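Local structure of transcriptional repressor, TetR family (Thermus thermophilus, 3ANP) at residues A[71-76]-A[132-137]; A[25-30]-A[51-56]; A[11-16]-A[39-44]; A[85-90]-A[184-189]. The protein acts as a transcriptional repressor controlling fatty acid degradation, binds dodecyl-CoA in a pocket, and probably recognises DNA through a helix-turn-helix motif. All coordinates share one frame; numbering follows the deposited sequence.

How the contacts relate
The four contacts fall into two groups on opposite sides of the chain's centre. Contacts 2 and 3, with centres about 13 Å apart, belong to the predicted DNA-binding end and touch where V56 O meets the ring of F15. Contacts 1 and 4, also about 13 Å apart between centres, lie in the ligand-binding part; I135 of contact 1 packs on L86 of contact 4, and E71 OE2 probably bonds to H88 NE2. Helix 54-77 runs between the groups, serving contact 2 near its start and contact 1 near its end, with about 32 Å between those centres. Bound dodecyl-CoA is about 9 Å from the F90 side chain, 11 Å from V72 and 13 Å from E54.

Contact 1 (A[71-76]-A[132-137]); sequences EVRRLL and IAEILK
The guanidinium of R73 turns its NE and NH2 edge to the carboxylate of E134, bridging the nearly parallel helical segments 71-76 and 132-137 (axes 10° apart, 10.6 Å at closest approach) of the TetR-family ligand-binding domain. E134 OE2 lies in the guanidinium plane, where R73 NH2 reaches it at 2.9 Å along an almost straight N-H. The second bond, R73 NE to E134 OE1 at 2.9 Å, is more bent and tilted from that plane. Both oxygens are met on their syn sides, yet the two planes stand 49° apart, a twisted bidentate salt bridge. An alanine in place of E134 removes both acceptors, which would probably leave the R73 guanidinium without its mate here and free to turn. Beside the salt bridge the contact is apolar: V72 CG1 and L76 CD1 meet I135, which also packs on L86 of helix 82-99. L76 CD1 approaches the backbone at E134 O, 4.1 Å away. I135 holds CG1 anti to its carbonyl carbon (chi1 -61°), bringing it unusually close to V72 CG1, at 3.5 Å.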
loop_
_atom_site.group_PDB
_atom_site.type_symbol
_atom_site.label_atom_id
_atom_site.label_comp_id
_atom_site.label_asym_id
_atom_site.label_seq_id
_atom_site.Cartn_x
_atom_site.Cartn_y
_atom_site.Cartn_z
ATOM N N GLU A 71 -0.577 20.556 14.013
ATOM C CA GLU A 71 -1.360 19.957 15.078
ATOM C C GLU A 71 -0.503 18.990 15.903
ATOM O O GLU A 71 -0.522 19.021 17.136
ATOM C CB GLU A 71 -2.586 19.251 14.470
ATOM C CG GLU A 71 -3.516 18.581 15.484
ATOM C CD GLU A 71 -4.821 18.090 14.854
ATOM O OE1 GLU A 71 -4.931 18.086 13.606
ATOM O OE2 GLU A 71 -5.739 17.708 15.607
ATOM N N VAL A 72 0.256 18.146 15.217
ATOM C CA VAL A 72 1.117 17.174 15.887
ATOM C C VAL A 72 2.197 17.874 16.710
ATOM O O VAL A 72 2.423 17.523 17.864
ATOM C CB VAL A 72 1.778 16.208 14.840
ATOM C CG1 VAL A 72 3.011 15.498 15.436
ATOM C CG2 VAL A 72 0.745 15.168 14.396
ATOM N N ARG A 73 2.860 18.869 16.126
ATOM C CA ARG A 73 3.912 19.578 16.851
ATOM C C ARG A 73 3.337 20.314 18.050
ATOM O O ARG A 73 3.949 20.363 19.119
ATOM C CB ARG A 73 4.644 20.548 15.912
ATOM C CG ARG A 73 5.510 19.810 14.895
ATOM C CD ARG A 73 6.164 20.747 13.896
ATOM N NE ARG A 73 6.952 20.003 12.910
ATOM C CZ ARG A 73 7.851 20.556 12.100
ATOM N NH1 ARG A 73 8.080 21.868 12.164
ATOM N NH2 ARG A 73 8.530 19.799 11.235
ATOM N N ARG A 74 2.142 20.863 17.871
ATOM C CA ARG A 74 1.461 21.579 18.937
ATOM C C ARG A 74 1.182 20.640 20.109
ATOM O O ARG A 74 1.419 20.983 21.269
ATOM C CB ARG A 74 0.133 22.137 18.423
ATOM C CG ARG A 74 -0.392 23.297 19.237
ATOM C CD ARG A 74 -1.883 23.198 19.473
ATOM N NE ARG A 74 -2.642 22.820 18.286
ATOM C CZ ARG A 74 -3.713 22.033 18.332
ATOM N NH1 ARG A 74 -4.119 21.557 19.506
ATOM N NH2 ARG A 74 -4.377 21.723 17.227
ATOM N N LEU A 75 0.677 19.445 19.805
ATOM C CA LEU A 75 0.348 18.484 20.852
ATOM C C LEU A 75 1.575 18.007 21.620
ATOM O O LEU A 75 1.538 17.897 22.849
ATOM C CB LEU A 75 -0.434 17.298 20.261
ATOM C CG LEU A 75 -1.854 17.661 19.770
ATOM C CD1 LEU A 75 -2.496 16.473 19.046
ATOM C CD2 LEU A 75 -2.725 18.087 20.948
ATOM N N LEU A 76 2.667 17.743 20.907
ATOM C CA LEU A 76 3.879 17.291 21.559
ATOM C C LEU A 76 4.373 18.408 22.475
ATOM O O LEU A 76 4.673 18.167 23.642
ATOM C CB LEU A 76 4.950 16.914 20.520
ATOM C CG LEU A 76 4.613 15.639 19.723
ATOM C CD1 LEU A 76 5.656 15.415 18.631
ATOM C CD2 LEU A 76 4.553 14.426 20.681
ATOM N N ILE A 132 5.262 11.144 10.945
ATOM C CA ILE A 132 5.170 10.070 11.946
ATOM C C ILE A 132 6.524 9.912 12.652
ATOM O O ILE A 132 6.587 9.742 13.877
ATOM C CB ILE A 132 4.751 8.733 11.283
ATOM C CG1 ILE A 132 3.291 8.832 10.824
ATOM C CG2 ILE A 132 4.928 7.559 12.263
ATOM C CD1 ILE A 132 2.864 7.717 9.897
ATOM N N ALA A 133 7.610 10.004 11.888
ATOM C CA ALA A 133 8.941 9.876 12.476
ATOM C C ALA A 133 9.170 10.924 13.564
ATOM O O ALA A 133 9.878 10.662 14.540
ATOM C CB ALA A 133 10.020 9.997 11.392
ATOM N N GLU A 134 8.583 12.111 13.408
ATOM C CA GLU A 134 8.758 13.154 14.422
ATOM C C GLU A 134 8.103 12.731 15.740
ATOM O O GLU A 134 8.570 13.091 16.816
ATOM C CB GLU A 134 8.141 14.491 13.971
ATOM C CG GLU A 134 8.924 15.257 12.891
ATOM C CD GLU A 134 8.229 16.556 12.478
ATOM O OE1 GLU A 134 7.609 17.212 13.343
ATOM O OE2 GLU A 134 8.309 16.928 11.291
ATOM N N ILE A 135 7.014 11.976 15.662
ATOM C CA ILE A 135 6.342 11.530 16.879
ATOM C C ILE A 135 7.135 10.384 17.520
ATOM O O ILE A 135 7.212 10.269 18.745
ATOM C CB ILE A 135 4.899 11.077 16.572
ATOM C CG1 ILE A 135 4.099 12.263 16.003
ATOM C CG2 ILE A 135 4.237 10.554 17.832
ATOM C CD1 ILE A 135 2.751 11.898 15.438
ATOM N N LEU A 136 7.735 9.541 16.691
ATOM C CA LEU A 136 8.525 8.420 17.203
ATOM C C LEU A 136 9.802 8.892 17.889
ATOM O O LEU A 136 10.275 8.252 18.831
ATOM C CB LEU A 136 8.906 7.461 16.064
ATOM C CG LEU A 136 7.757 6.858 15.260
ATOM C CD1 LEU A 136 8.324 6.016 14.121
ATOM C CD2 LEU A 136 6.873 6.038 16.179
ATOM N N LYS A 137 10.355 10.013 17.426
ATOM C CA LYS A 137 11.600 10.547 17.982
ATOM C C LYS A 137 11.663 10.583 19.520
ATOM O O LYS A 137 12.598 10.041 20.123
ATOM C CB LYS A 137 11.870 11.948 17.410
ATOM C CG LYS A 137 13.185 12.574 17.854
ATOM C CD LYS A 137 13.507 13.781 16.964
ATOM C CE LYS A 137 14.863 14.392 17.287
ATOM N NZ LYS A 137 14.890 15.042 18.629
#

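Contact 2 (A[25-30]-A[51-56]); sequences RGFQET and PYKEAV
F27 and K53 face each other across two irregular backbones: after helix 3-25 the chain leaves helical angles at G26 (phi 104°, psi 144°), where a CB would be jammed against the preceding carbonyl oxygen and glycine is called for, while segment 51-56 leads into helix 54-77. The K53 side chain, bent at its third torsion, delivers its ammonium into the turn. NZ donates to F27 O at 2.7 Å and to T30 O at 2.7 Å, in both cases tilted somewhat from the carbonyl plane. A water takes a further bond from K53 NZ (2.6 Å) and donates to Q28 OE1 (2.9 Å), tying the end of the glutamine to the same charge. The lysine also lies over one face of the F27 ring: NZ is 4.5 Å from the centroid and 12° off the normal, a cation-pi contact, while CE, 4.0 Å from the centroid, adds a CH-pi contact. At the ring edge sits the E54 carboxylate, its OE2 3.5 Å from F27 CE2. Within the turn, T30 OG1 bonds to G26 O at 2.8 Å. F27 further meets F22 edge-to-face and touches P106 of helix 101-110, placing the contact at the junction of the DNA-binding and ligand-binding parts. Carbonyl oxygens, water and the pi face together would stabilise the lysine's positive charge, while the ring's electropositive edge probably suits the carboxylate oxygen.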
loop_
_atom_site.group_PDB
_atom_site.type_symbol
_atom_site.label_atom_id
_atom_site.label_comp_id
_atom_site.label_asym_id
_atom_site.label_seq_id
_atom_site.Cartn_x
_atom_site.Cartn_y
_atom_site.Cartn_z
ATOM N N ARG A 25 -18.761 19.025 -9.173
ATOM C CA ARG A 25 -19.042 18.191 -10.337
ATOM C C ARG A 25 -18.239 16.903 -10.457
ATOM O O ARG A 25 -18.521 16.080 -11.324
ATOM C CB ARG A 25 -18.870 19.036 -11.607
ATOM C CG ARG A 25 -19.814 20.251 -11.645
ATOM C CD ARG A 25 -19.530 21.206 -12.790
ATOM N NE ARG A 25 -19.747 20.590 -14.095
ATOM C CZ ARG A 25 -19.501 21.189 -15.256
ATOM N NH1 ARG A 25 -19.728 20.548 -16.399
ATOM N NH2 ARG A 25 -19.026 22.430 -15.278
ATOM N N GLY A 26 -17.253 16.723 -9.589
ATOM C CA GLY A 26 -16.450 15.516 -9.646
ATOM C C GLY A 26 -15.090 15.794 -10.266
ATOM O O GLY A 26 -14.972 16.616 -11.189
ATOM N N PHE A 27 -14.067 15.108 -9.764
ATOM C CA PHE A 27 -12.706 15.289 -10.253
ATOM C C PHE A 27 -12.521 14.831 -11.696
ATOM O O PHE A 27 -12.058 15.592 -12.560
ATOM C CB PHE A 27 -11.711 14.524 -9.373
ATOM C CG PHE A 27 -10.303 14.611 -9.866
ATOM C CD1 PHE A 27 -9.592 15.809 -9.769
ATOM C CD2 PHE A 27 -9.713 13.528 -10.522
ATOM C CE1 PHE A 27 -8.307 15.927 -10.333
ATOM C CE2 PHE A 27 -8.441 13.633 -11.082
ATOM C CZ PHE A 27 -7.736 14.840 -10.988
ATOM N N GLN A 28 -12.880 13.577 -11.943
ATOM C CA GLN A 28 -12.750 12.977 -13.263
ATOM C C GLN A 28 -13.579 13.689 -14.319
ATOM O O GLN A 28 -13.141 13.818 -15.462
ATOM C CB GLN A 28 -13.171 11.503 -13.224
ATOM C CG GLN A 28 -12.296 10.601 -12.364
ATOM C CD GLN A 28 -10.859 10.532 -12.855
ATOM O OE1 GLN A 28 -10.594 10.598 -14.062
ATOM N NE2 GLN A 28 -9.922 10.386 -11.921
ATOM N N GLU A 29 -14.766 14.152 -13.934
ATOM C CA GLU A 29 -15.687 14.824 -14.863
ATOM C C GLU A 29 -15.306 16.254 -15.248
ATOM O O GLU A 29 -15.763 16.781 -16.264
ATOM C CB GLU A 29 -17.106 14.833 -14.275
ATOM C CG GLU A 29 -17.696 13.441 -14.048
ATOM C CD GLU A 29 -17.469 12.913 -12.634
ATOM O OE1 GLU A 29 -16.405 13.186 -12.041
ATOM O OE2 GLU A 29 -18.361 12.209 -12.117
ATOM N N THR A 30 -14.475 16.879 -14.431
ATOM C CA THR A 30 -14.043 18.251 -14.681
ATOM C C THR A 30 -12.803 18.305 -15.586
ATOM O O THR A 30 -11.818 17.623 -15.336
ATOM C CB THR A 30 -13.738 18.951 -13.338
ATOM O OG1 THR A 30 -14.944 19.041 -12.565
ATOM C CG2 THR A 30 -13.177 20.341 -13.570
ATOM N N PRO A 51 0.525 20.931 -14.593
ATOM C CA PRO A 51 0.776 20.074 -15.759
ATOM C C PRO A 51 -0.219 18.945 -15.961
ATOM O O PRO A 51 -0.383 18.449 -17.074
ATOM C CB PRO A 51 2.196 19.558 -15.514
ATOM C CG PRO A 51 2.810 20.618 -14.676
ATOM C CD PRO A 51 1.706 20.967 -13.717
ATOM N N TYR A 52 -0.862 18.516 -14.883
ATOM C CA TYR A 52 -1.876 17.471 -14.961
ATOM C C TYR A 52 -2.859 17.744 -13.826
ATOM O O TYR A 52 -2.472 18.322 -12.811
ATOM C CB TYR A 52 -1.241 16.058 -14.869
ATOM C CG TYR A 52 -0.186 15.878 -13.796
ATOM C CD1 TYR A 52 -0.511 15.359 -12.538
ATOM C CD2 TYR A 52 1.145 16.222 -14.044
ATOM C CE1 TYR A 52 0.468 15.182 -11.549
ATOM C CE2 TYR A 52 2.118 16.064 -13.071
ATOM C CZ TYR A 52 1.777 15.543 -11.824
ATOM O OH TYR A 52 2.748 15.412 -10.867
ATOM N N LYS A 53 -4.124 17.365 -14.011
ATOM C CA LYS A 53 -5.174 17.628 -13.012
ATOM C C LYS A 53 -4.852 17.173 -11.583
ATOM O O LYS A 53 -5.227 17.852 -10.614
ATOM C CB LYS A 53 -6.501 17.002 -13.455
ATOM C CG LYS A 53 -7.225 17.729 -14.605
ATOM C CD LYS A 53 -8.350 16.867 -15.197
ATOM C CE LYS A 53 -9.323 16.371 -14.115
ATOM N NZ LYS A 53 -10.345 15.420 -14.682
ATOM N N GLU A 54 -4.159 16.040 -11.445
ATOM C CA GLU A 54 -3.824 15.516 -10.118
ATOM C C GLU A 54 -2.877 16.419 -9.339
ATOM O O GLU A 54 -2.809 16.351 -8.105
ATOM C CB GLU A 54 -3.198 14.116 -10.226
ATOM C CG GLU A 54 -4.160 13.013 -10.622
ATOM C CD GLU A 54 -4.558 13.054 -12.084
ATOM O OE1 GLU A 54 -3.911 13.772 -12.878
ATOM O OE2 GLU A 54 -5.520 12.353 -12.442
ATOM N N ALA A 55 -2.119 17.247 -10.052
ATOM C CA ALA A 55 -1.197 18.142 -9.378
ATOM C C ALA A 55 -2.010 19.100 -8.492
ATOM O O ALA A 55 -1.517 19.577 -7.474
ATOM C CB ALA A 55 -0.347 18.926 -10.408
ATOM N N VAL A 56 -3.252 19.383 -8.876
ATOM C CA VAL A 56 -4.093 20.255 -8.046
ATOM C C VAL A 56 -4.392 19.514 -6.739
ATOM O O VAL A 56 -4.252 20.074 -5.645
ATOM C CB VAL A 56 -5.448 20.610 -8.739
ATOM C CG1 VAL A 56 -6.338 21.379 -7.766
ATOM C CG2 VAL A 56 -5.203 21.468 -9.998
HETATM O O HOH W 1 -9.270 13.038 -14.885
#

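Contact 3 (A[11-16]-A[39-44]); sequences RERIFR and AHVSRG
Hydrogen bonding here centres on A39 O, which R13 grips side-on with two nitrogens: NE at 2.9 Å (N-H...O angle 157°) and NH2 at 3.1 Å (141°). The oxygen lies in the guanidinium plane for both bonds; NH2 comes nearly straight along the A39 C=O, whereas NE is tilted from the carbonyl plane. The arginine gets there by bending at its third torsion (chi3 71°). Among apolar pairs, I14 CG1 meets A39 CB at 3.9 Å and V41 CG2 at 4.2 Å; I14 also reaches F46 and Y49 of helix 43-49. V41 CG1 packs against the guanidinium, 3.7 Å from R13 NH2, obliquely to its plane. At the helix ends, a Schellman motif with positive phi at H40 closes helix 32-39, and S42 OG caps T45 N of the next helix, within the predicted helix-turn-helix. A leucine replacing R13 would probably leave A39 O without either of these donors and the turn less firmly tied. Chemically, a cation on a carbonyl of the helix's last turn probably complements the negative end of its dipole.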
loop_
_atom_site.group_PDB
_atom_site.type_symbol
_atom_site.label_atom_id
_atom_site.label_comp_id
_atom_site.label_asym_id
_atom_site.label_seq_id
_atom_site.Cartn_x
_atom_site.Cartn_y
_atom_site.Cartn_z
ATOM N N ARG A 11 -1.920 31.477 -9.339
ATOM C CA ARG A 11 -1.920 30.055 -9.000
ATOM C C ARG A 11 -3.033 29.751 -7.999
ATOM O O ARG A 11 -3.741 28.751 -8.133
ATOM C CB ARG A 11 -0.577 29.619 -8.403
ATOM C CG ARG A 11 -0.548 28.144 -7.980
ATOM C CD ARG A 11 0.814 27.765 -7.418
ATOM N NE ARG A 11 1.822 27.833 -8.466
ATOM C CZ ARG A 11 1.993 26.895 -9.397
ATOM N NH1 ARG A 11 1.229 25.813 -9.399
ATOM N NH2 ARG A 11 2.911 27.055 -10.337
ATOM N N GLU A 12 -3.201 30.616 -7.003
ATOM C CA GLU A 12 -4.234 30.363 -6.003
ATOM C C GLU A 12 -5.643 30.443 -6.594
ATOM O O GLU A 12 -6.523 29.679 -6.206
ATOM C CB GLU A 12 -4.091 31.323 -4.812
ATOM C CG GLU A 12 -4.816 30.849 -3.550
ATOM C CD GLU A 12 -6.177 31.512 -3.331
ATOM O OE1 GLU A 12 -6.912 31.081 -2.402
ATOM O OE2 GLU A 12 -6.512 32.468 -4.070
ATOM N N ARG A 13 -5.860 31.343 -7.548
ATOM C CA ARG A 13 -7.183 31.463 -8.150
ATOM C C ARG A 13 -7.489 30.214 -8.989
ATOM O O ARG A 13 -8.603 29.694 -8.964
ATOM C CB ARG A 13 -7.268 32.725 -9.016
ATOM C CG ARG A 13 -8.691 33.054 -9.437
ATOM C CD ARG A 13 -8.785 34.365 -10.202
ATOM N NE ARG A 13 -8.206 34.289 -11.542
ATOM C CZ ARG A 13 -7.081 34.899 -11.910
ATOM N NH1 ARG A 13 -6.402 35.633 -11.032
ATOM N NH2 ARG A 13 -6.648 34.798 -13.162
ATOM N N ILE A 14 -6.501 29.738 -9.740
ATOM C CA ILE A 14 -6.690 28.534 -10.539
ATOM C C ILE A 14 -6.986 27.376 -9.570
ATOM O O ILE A 14 -7.911 26.595 -9.783
ATOM C CB ILE A 14 -5.417 28.219 -11.369
ATOM C CG1 ILE A 14 -5.255 29.276 -12.477
ATOM C CG2 ILE A 14 -5.503 26.794 -11.953
ATOM C CD1 ILE A 14 -3.888 29.275 -13.150
ATOM N N PHE A 15 -6.196 27.277 -8.499
ATOM C CA PHE A 15 -6.401 26.230 -7.509
ATOM C C PHE A 15 -7.830 26.269 -6.953
ATOM O O PHE A 15 -8.539 25.250 -6.922
ATOM C CB PHE A 15 -5.384 26.384 -6.370
ATOM C CG PHE A 15 -5.604 25.426 -5.232
ATOM C CD1 PHE A 15 -6.283 25.829 -4.082
ATOM C CD2 PHE A 15 -5.165 24.108 -5.325
ATOM C CE1 PHE A 15 -6.525 24.930 -3.041
ATOM C CE2 PHE A 15 -5.400 23.207 -4.297
ATOM C CZ PHE A 15 -6.086 23.621 -3.147
ATOM N N ARG A 16 -8.264 27.449 -6.520
ATOM C CA ARG A 16 -9.610 27.578 -5.972
ATOM C C ARG A 16 -10.669 27.193 -6.977
ATOM O O ARG A 16 -11.638 26.490 -6.640
ATOM C CB ARG A 16 -9.864 29.010 -5.491
ATOM C CG ARG A 16 -9.087 29.346 -4.232
ATOM C CD ARG A 16 -9.653 30.579 -3.532
ATOM N NE ARG A 16 -9.362 31.799 -4.269
ATOM C CZ ARG A 16 -10.247 32.471 -4.997
ATOM N NH1 ARG A 16 -11.504 32.046 -5.087
ATOM N NH2 ARG A 16 -9.865 33.563 -5.650
ATOM N N ALA A 39 -11.354 30.087 -13.948
ATOM C CA ALA A 39 -10.294 30.916 -13.367
ATOM C C ALA A 39 -9.895 32.080 -14.283
ATOM O O ALA A 39 -8.979 32.853 -13.972
ATOM C CB ALA A 39 -9.050 30.050 -13.069
ATOM N N HIS A 40 -10.592 32.184 -15.410
ATOM C CA HIS A 40 -10.342 33.207 -16.416
ATOM C C HIS A 40 -8.900 33.230 -16.939
ATOM O O HIS A 40 -8.241 34.279 -16.962
ATOM C CB HIS A 40 -10.732 34.600 -15.904
ATOM C CG HIS A 40 -10.994 35.585 -17.003
ATOM N ND1 HIS A 40 -10.935 36.950 -16.818
ATOM C CD2 HIS A 40 -11.327 35.398 -18.305
ATOM C CE1 HIS A 40 -11.217 37.562 -17.957
ATOM N NE2 HIS A 40 -11.458 36.643 -18.874
ATOM N N VAL A 41 -8.407 32.062 -17.348
ATOM C CA VAL A 41 -7.068 31.949 -17.928
ATOM C C VAL A 41 -7.230 31.026 -19.124
ATOM O O VAL A 41 -8.286 30.434 -19.298
ATOM C CB VAL A 41 -6.038 31.342 -16.936
ATOM C CG1 VAL A 41 -5.873 32.277 -15.726
ATOM C CG2 VAL A 41 -6.483 29.943 -16.487
ATOM N N SER A 42 -6.208 30.908 -19.965
ATOM C CA SER A 42 -6.319 30.013 -21.118
ATOM C C SER A 42 -6.038 28.582 -20.668
ATOM O O SER A 42 -5.474 28.365 -19.600
ATOM C CB SER A 42 -5.297 30.388 -22.195
ATOM O OG SER A 42 -3.986 30.098 -21.741
ATOM N N ARG A 43 -6.423 27.613 -21.494
ATOM C CA ARG A 43 -6.182 26.212 -21.189
ATOM C C ARG A 43 -4.671 26.021 -21.076
ATOM O O ARG A 43 -4.179 25.284 -20.214
ATOM C CB ARG A 43 -6.755 25.329 -22.306
ATOM C CG ARG A 43 -6.489 23.831 -22.127
ATOM C CD ARG A 43 -6.905 23.041 -23.355
ATOM N NE ARG A 43 -6.470 21.643 -23.269
ATOM C CZ ARG A 43 -7.201 20.660 -22.747
ATOM N NH1 ARG A 43 -8.410 20.914 -22.268
ATOM N NH2 ARG A 43 -6.724 19.419 -22.700
ATOM N N GLY A 44 -3.932 26.710 -21.944
ATOM C CA GLY A 44 -2.483 26.619 -21.911
ATOM C C GLY A 44 -1.896 27.128 -20.602
ATOM O O GLY A 44 -0.924 26.577 -20.088
#

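Contact 4 (A[85-90]-A[184-189]); sequences VLRHLF and KNLRLL
Two residues before L186, which packs into helix 82-99, K184 NZ is gripped by several groups: it donates to N185 OD1 at 2.8 Å and also pairs with E181 OE2 and with T157 OG1 of the second subunit. Across the contact itself the work is done by L186. Its CG stands anti to the backbone N (chi1 177°), which sends the two methyls out between L86, R87 and F90. L186 CD1 lies 4.1 Å from L86 CD1 and 3.9 Å from F90 CE2, coming obliquely at the ring. L186 CD2 lies 3.7 Å from both R87 CA and R87 CG, resting on arginine methylene as well as on backbone, and also nears the F90 ring. The segments 85-90 and 184-189 run roughly antiparallel, their axes at 150° and 10.5 Å apart at closest approach. Helix 178-191 belongs to the dimer interface, where L189 packs on L188 of the second subunit, consistent with the four-helix bundle of TetR-family dimers; helix 82-99 packs against it, and F90 and L186 both touch L158 of helix 151-172. R87 and R187 also meet: R187 NH1 lies at the edge of the R87 guanidinium, near its plane, 3.4 Å from R87 NH2, the two planes 48° apart. Both are donors and like charges, a proximity probably made tolerable by the salt bridges of R87 NH1 to E84 and R187 NE to E191.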
loop_
_atom_site.group_PDB
_atom_site.type_symbol
_atom_site.label_atom_id
_atom_site.label_comp_id
_atom_site.label_asym_id
_atom_site.label_seq_id
_atom_site.Cartn_x
_atom_site.Cartn_y
_atom_site.Cartn_z
ATOM N N VAL A 85 -0.399 10.906 20.815
ATOM C CA VAL A 85 -0.404 11.820 19.676
ATOM C C VAL A 85 -0.531 10.988 18.405
ATOM O O VAL A 85 -1.178 11.402 17.446
ATOM C CB VAL A 85 0.862 12.682 19.611
ATOM C CG1 VAL A 85 0.811 13.568 18.347
ATOM C CG2 VAL A 85 0.934 13.574 20.846
ATOM N N LEU A 86 0.101 9.819 18.399
ATOM C CA LEU A 86 0.016 8.907 17.257
ATOM C C LEU A 86 -1.423 8.443 17.053
ATOM O O LEU A 86 -1.933 8.475 15.934
ATOM C CB LEU A 86 0.882 7.678 17.481
ATOM C CG LEU A 86 2.358 7.804 17.145
ATOM C CD1 LEU A 86 3.067 6.517 17.550
ATOM C CD2 LEU A 86 2.517 8.070 15.656
ATOM N N ARG A 87 -2.061 7.984 18.129
ATOM C CA ARG A 87 -3.449 7.524 18.049
ATOM C C ARG A 87 -4.340 8.653 17.553
ATOM O O ARG A 87 -5.247 8.433 16.752
ATOM C CB ARG A 87 -3.978 7.070 19.419
ATOM C CG ARG A 87 -3.374 5.798 19.974
ATOM C CD ARG A 87 -4.323 5.178 20.999
ATOM N NE ARG A 87 -3.758 3.988 21.625
ATOM C CZ ARG A 87 -2.832 4.012 22.579
ATOM N NH1 ARG A 87 -2.365 5.172 23.023
ATOM N NH2 ARG A 87 -2.371 2.877 23.089
ATOM N N HIS A 88 -4.090 9.858 18.053
ATOM C CA HIS A 88 -4.871 11.021 17.647
ATOM C C HIS A 88 -4.703 11.293 16.152
ATOM O O HIS A 88 -5.679 11.519 15.427
ATOM C CB HIS A 88 -4.421 12.255 18.428
ATOM C CG HIS A 88 -5.059 13.526 17.966
ATOM N ND1 HIS A 88 -6.351 13.871 18.298
ATOM C CD2 HIS A 88 -4.590 14.526 17.183
ATOM C CE1 HIS A 88 -6.650 15.031 17.740
ATOM N NE2 HIS A 88 -5.599 15.448 17.056
ATOM N N LEU A 89 -3.456 11.279 15.693
ATOM C CA LEU A 89 -3.178 11.545 14.289
ATOM C C LEU A 89 -3.953 10.614 13.368
ATOM O O LEU A 89 -4.546 11.052 12.380
ATOM C CB LEU A 89 -1.680 11.415 14.013
ATOM C CG LEU A 89 -1.229 11.499 12.550
ATOM C CD1 LEU A 89 -1.604 12.832 11.946
ATOM C CD2 LEU A 89 0.277 11.304 12.496
ATOM N N PHE A 90 -3.969 9.326 13.690
ATOM C CA PHE A 90 -4.661 8.389 12.826
ATOM C C PHE A 90 -6.160 8.526 12.930
ATOM O O PHE A 90 -6.868 8.326 11.958
ATOM C CB PHE A 90 -4.165 6.970 13.105
ATOM C CG PHE A 90 -2.772 6.753 12.610
ATOM C CD1 PHE A 90 -2.513 6.721 11.243
ATOM C CD2 PHE A 90 -1.705 6.702 13.493
ATOM C CE1 PHE A 90 -1.206 6.646 10.764
ATOM C CE2 PHE A 90 -0.391 6.629 13.025
ATOM C CZ PHE A 90 -0.143 6.602 11.662
ATOM N N LYS A 184 -5.839 -0.364 14.108
ATOM C CA LYS A 184 -5.291 -1.722 14.008
ATOM C C LYS A 184 -3.867 -1.659 13.447
ATOM O O LYS A 184 -2.967 -2.329 13.959
ATOM C CB LYS A 184 -6.171 -2.606 13.091
ATOM C CG LYS A 184 -5.580 -4.005 12.766
ATOM C CD LYS A 184 -4.745 -4.041 11.463
ATOM C CE LYS A 184 -5.634 -3.771 10.240
ATOM N NZ LYS A 184 -4.901 -3.728 8.939
ATOM N N ASN A 185 -3.664 -0.865 12.394
ATOM C CA ASN A 185 -2.326 -0.727 11.798
ATOM C C ASN A 185 -1.345 -0.181 12.817
ATOM O O ASN A 185 -0.201 -0.647 12.930
ATOM C CB ASN A 185 -2.338 0.237 10.602
ATOM C CG ASN A 185 -3.114 -0.296 9.423
ATOM O OD1 ASN A 185 -3.323 -1.498 9.307
ATOM N ND2 ASN A 185 -3.529 0.600 8.522
ATOM N N LEU A 186 -1.786 0.843 13.538
ATOM C CA LEU A 186 -0.953 1.464 14.545
ATOM C C LEU A 186 -0.552 0.484 15.651
ATOM O O LEU A 186 0.626 0.341 15.958
ATOM C CB LEU A 186 -1.683 2.653 15.155
ATOM C CG LEU A 186 -0.923 3.342 16.286
ATOM C CD1 LEU A 186 0.399 3.898 15.751
ATOM C CD2 LEU A 186 -1.782 4.457 16.864
ATOM N N ARG A 187 -1.536 -0.173 16.256
ATOM C CA ARG A 187 -1.268 -1.130 17.325
ATOM C C ARG A 187 -0.341 -2.252 16.853
ATOM O O ARG A 187 0.615 -2.618 17.541
ATOM C CB ARG A 187 -2.578 -1.756 17.813
ATOM C CG ARG A 187 -3.645 -0.760 18.226
ATOM C CD ARG A 187 -3.487 -0.322 19.663
ATOM N NE ARG A 187 -3.444 -1.465 20.570
ATOM C CZ ARG A 187 -3.526 -1.374 21.892
ATOM N NH1 ARG A 187 -3.661 -0.187 22.469
ATOM N NH2 ARG A 187 -3.459 -2.468 22.639
ATOM N N LEU A 188 -0.635 -2.823 15.691
ATOM C CA LEU A 188 0.195 -3.912 15.193
ATOM C C LEU A 188 1.633 -3.500 14.943
ATOM O O LEU A 188 2.554 -4.195 15.383
ATOM C CB LEU A 188 -0.400 -4.530 13.920
ATOM C CG LEU A 188 -1.615 -5.435 14.130
ATOM C CD1 LEU A 188 -1.965 -6.119 12.815
ATOM C CD2 LEU A 188 -1.297 -6.492 15.198
ATOM N N LEU A 189 1.853 -2.374 14.261
ATOM C CA LEU A 189 3.231 -1.972 14.005
ATOM C C LEU A 189 3.923 -1.433 15.253
ATOM O O LEU A 189 5.109 -1.684 15.474
ATOM C CB LEU A 189 3.313 -0.921 12.894
ATOM C CG LEU A 189 4.695 -0.867 12.230
ATOM C CD1 LEU A 189 4.817 -2.064 11.273
ATOM C CD2 LEU A 189 4.894 0.449 11.457
#